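Local coordinates for hydrogenase expression/formation protein (hypb) (Archaeoglobus fulgidus, PDB 2WSM) that probably binds and hydrolyses GTP and handles nickel as a maturation factor for hydrogenase, dimerising in a GTP-dependent way, at residues I47-E52 against M193-G198. Sequence-based numbering, arbitrary orientation.
Sequences IERTIE and MDLKTG
R49 and L195 carry this small contact, which joins helix 43-54, through R49, to the loop between strand 189-192 and helix 201-212. The polar part runs through the guanidinium. R49 NH1 donates a long, weak hydrogen bond to the backbone oxygen of L195 (3.4 Å, N-H...O angle 149°), which lies at the edge of the guanidinium and in its plane. A water makes the second link: it accepts from R49 NH2 at 2.8 Å and donates to L195 O at 2.6 Å. That carbonyl also receives a weak bond from the G198 backbone N within the turn.

The apolar part lies alongside. R49 CG meets L195 CD1 at 3.8 Å, the two chains running side by side but pointing opposite ways, while L195 CD2 sits over one face of the guanidinium. Bends at chi2 (-70°) and chi3 (-42°) fold the arginine chain so that its methylene and its charged end both meet the same leucine. F201, at the start of the next helix, adds a cation-pi contact to R49 and also touches L195.

The loop is braced from within by an Asx motif. D194 OD1 accepts from T197 N (3.0 Å) and from T197 OG1, which arrive from opposite faces of the carboxylate plane; D194 OD2 takes a salt bridge from K196 NZ at 2.9 Å.

At this last strand-to-helix loop of the P-loop NTPase domain, R49 thus meets a neutral carbonyl, directly and through water, beside apolar contact with L195 and the cation-pi contact with F201; no carboxylate of the two segments partners it.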
ATOM      1  N   ILE A  47      -4.225 -20.748   7.221  1.00 20.72           N
ATOM      2  CA  ILE A  47      -5.217 -20.569   8.275  1.00 22.01           C
ATOM      3  C   ILE A  47      -6.005 -21.860   8.527  1.00 25.72           C
ATOM      4  O   ILE A  47      -6.210 -22.261   9.673  1.00 25.03           O
ATOM      5  CB  ILE A  47      -6.172 -19.403   7.960  1.00 21.22           C
ATOM      6  CG1 ILE A  47      -5.445 -18.066   8.123  1.00 18.05           C
ATOM      7  CG2 ILE A  47      -7.406 -19.450   8.870  1.00 23.06           C
ATOM      8  CD1 ILE A  47      -6.266 -16.853   7.651  1.00 16.89           C
ATOM      9  N   GLU A  48      -6.428 -22.519   7.457  1.00 23.30           N
ATOM     10  CA  GLU A  48      -7.122 -23.795   7.590  1.00 25.42           C
ATOM     11  C   GLU A  48      -6.224 -24.819   8.270  1.00 28.48           C
ATOM     12  O   GLU A  48      -6.597 -25.400   9.289  1.00 29.04           O
ATOM     13  CB  GLU A  48      -7.569 -24.307   6.221  1.00 30.65           C
ATOM     14  CG  GLU A  48      -8.495 -23.344   5.487  1.00 33.31           C
ATOM     15  CD  GLU A  48      -8.548 -23.591   3.990  1.00 39.91           C
ATOM     16  OE1 GLU A  48      -7.575 -24.159   3.448  1.00 38.70           O
ATOM     17  OE2 GLU A  48      -9.555 -23.202   3.355  1.00 38.12           O
ATOM     18  N   ARG A  49      -5.039 -25.038   7.702  1.00 28.87           N
ATOM     19  CA  ARG A  49      -4.091 -25.997   8.262  1.00 28.81           C
ATOM     20  C   ARG A  49      -3.852 -25.730   9.746  1.00 25.09           C
ATOM     21  O   ARG A  49      -3.743 -26.655  10.539  1.00 33.02           O
ATOM     22  CB  ARG A  49      -2.769 -25.980   7.484  1.00 28.62           C
ATOM     23  CG  ARG A  49      -2.881 -26.451   6.031  1.00 33.74           C
ATOM     24  CD  ARG A  49      -3.146 -27.959   5.941  1.00 39.24           C
ATOM     25  NE  ARG A  49      -2.331 -28.691   6.904  1.00 40.60           N
ATOM     26  CZ  ARG A  49      -1.119 -29.168   6.652  1.00 44.51           C
ATOM     27  NH1 ARG A  49      -0.584 -29.014   5.450  1.00 44.09           N
ATOM     28  NH2 ARG A  49      -0.447 -29.810   7.600  1.00 45.27           N
ATOM     29  N   THR A  50      -3.787 -24.461  10.123  1.00 25.85           N
ATOM     30  CA  THR A  50      -3.620 -24.096  11.525  1.00 28.95           C
ATOM     31  C   THR A  50      -4.808 -24.568  12.355  1.00 28.32           C
ATOM     32  O   THR A  50      -4.650 -25.153  13.426  1.00 29.38           O
ATOM     33  CB  THR A  50      -3.525 -22.577  11.690  1.00 22.72           C
ATOM     34  OG1 THR A  50      -2.373 -22.090  10.996  1.00 22.09           O
ATOM     35  CG2 THR A  50      -3.446 -22.201  13.163  1.00 23.85           C
ATOM     36  N   ILE A  51      -6.001 -24.276  11.857  1.00 29.98           N
ATOM     37  CA  ILE A  51      -7.229 -24.661  12.524  1.00 30.39           C
ATOM     38  C   ILE A  51      -7.266 -26.176  12.708  1.00 34.38           C
ATOM     39  O   ILE A  51      -7.660 -26.676  13.762  1.00 29.33           O
ATOM     40  CB  ILE A  51      -8.448 -24.159  11.726  1.00 31.91           C
ATOM     41  CG1 ILE A  51      -8.508 -22.629  11.801  1.00 25.56           C
ATOM     42  CG2 ILE A  51      -9.739 -24.780  12.246  1.00 32.68           C
ATOM     43  CD1 ILE A  51      -9.388 -22.007  10.756  1.00 30.89           C
ATOM     44  N   GLU A  52      -6.808 -26.896  11.689  1.00 32.45           N
ATOM     45  CA  GLU A  52      -6.817 -28.352  11.711  1.00 35.25           C
ATOM     46  C   GLU A  52      -5.855 -28.922  12.745  1.00 37.35           C
ATOM     47  O   GLU A  52      -6.150 -29.928  13.385  1.00 38.37           O
ATOM     48  CB  GLU A  52      -6.503 -28.906  10.325  1.00 34.19           C
ATOM     49  CG  GLU A  52      -7.692 -28.863   9.385  1.00 39.20           C
ATOM     50  CD  GLU A  52      -7.298 -28.777   7.923  1.00 45.09           C
ATOM     51  OE1 GLU A  52      -6.239 -29.328   7.548  1.00 45.32           O
ATOM     52  OE2 GLU A  52      -8.061 -28.156   7.149  1.00 48.81           O
ATOM     53  N   MET A 193       8.623 -22.170   4.221  1.00 28.34           N
ATOM     54  CA  MET A 193       7.476 -23.044   4.409  1.00 26.12           C
ATOM     55  C   MET A 193       7.008 -23.712   3.133  1.00 29.12           C
ATOM     56  O   MET A 193       7.008 -23.110   2.061  1.00 30.51           O
ATOM     57  CB  MET A 193       6.321 -22.268   5.055  1.00 30.73           C
ATOM     58  CG  MET A 193       5.070 -23.104   5.343  1.00 32.37           C
ATOM     59  SD  MET A 193       3.705 -22.121   6.014  1.00 31.09           S
ATOM     60  CE  MET A 193       4.267 -21.849   7.690  1.00 23.21           C
ATOM     61  N   ASP A 194       6.626 -24.975   3.268  1.00 32.17           N
ATOM     62  CA  ASP A 194       5.933 -25.691   2.209  1.00 35.80           C
ATOM     63  C   ASP A 194       4.937 -26.639   2.862  1.00 35.65           C
ATOM     64  O   ASP A 194       5.317 -27.680   3.395  1.00 38.02           O
ATOM     65  CB  ASP A 194       6.911 -26.468   1.339  1.00 37.24           C
ATOM     66  CG  ASP A 194       6.241 -27.086   0.137  1.00 37.28           C
ATOM     67  OD1 ASP A 194       5.963 -28.298   0.183  1.00 44.40           O
ATOM     68  OD2 ASP A 194       5.978 -26.361  -0.847  1.00 35.59           O
ATOM     69  N   LEU A 195       3.664 -26.267   2.839  1.00 34.94           N
ATOM     70  CA  LEU A 195       2.645 -27.040   3.539  1.00 40.79           C
ATOM     71  C   LEU A 195       2.547 -28.478   3.014  1.00 42.70           C
ATOM     72  O   LEU A 195       2.348 -29.416   3.790  1.00 44.85           O
ATOM     73  CB  LEU A 195       1.288 -26.319   3.502  1.00 32.82           C
ATOM     74  CG  LEU A 195       1.230 -25.070   4.396  1.00 36.98           C
ATOM     75  CD1 LEU A 195      -0.131 -24.369   4.345  1.00 30.99           C
ATOM     76  CD2 LEU A 195       1.583 -25.434   5.835  1.00 36.52           C
ATOM     77  N   LYS A 196       2.711 -28.648   1.705  1.00 39.42           N
ATOM     78  CA  LYS A 196       2.688 -29.975   1.095  1.00 45.17           C
ATOM     79  C   LYS A 196       3.657 -30.925   1.796  1.00 46.78           C
ATOM     80  O   LYS A 196       3.280 -32.022   2.209  1.00 46.49           O
ATOM     81  CB  LYS A 196       3.033 -29.897  -0.393  1.00 45.82           C
ATOM     82  CG  LYS A 196       2.034 -29.120  -1.237  1.00 50.56           C
ATOM     83  CD  LYS A 196       2.485 -29.038  -2.696  1.00 58.02           C
ATOM     84  CE  LYS A 196       3.833 -28.317  -2.844  1.00 58.16           C
ATOM     85  NZ  LYS A 196       3.754 -26.847  -2.573  1.00 46.02           N
ATOM     86  N   THR A 197       4.905 -30.490   1.933  1.00 43.98           N
ATOM     87  CA  THR A 197       5.947 -31.317   2.530  1.00 44.22           C
ATOM     88  C   THR A 197       6.031 -31.124   4.044  1.00 47.57           C
ATOM     89  O   THR A 197       6.824 -31.785   4.718  1.00 44.24           O
ATOM     90  CB  THR A 197       7.323 -31.021   1.902  1.00 45.94           C
ATOM     91  OG1 THR A 197       7.798 -29.746   2.353  1.00 43.40           O
ATOM     92  CG2 THR A 197       7.225 -31.010   0.386  1.00 45.82           C
ATOM     93  N   GLY A 198       5.216 -30.213   4.572  1.00 46.31           N
ATOM     94  CA  GLY A 198       5.179 -29.953   6.002  1.00 40.92           C
ATOM     95  C   GLY A 198       6.306 -29.065   6.501  1.00 37.46           C
ATOM     96  O   GLY A 198       6.368 -28.722   7.679  1.00 32.71           O
TER
HETATM   97  O   HOH W   1       2.055 -29.611   6.392  1.00 48.95           O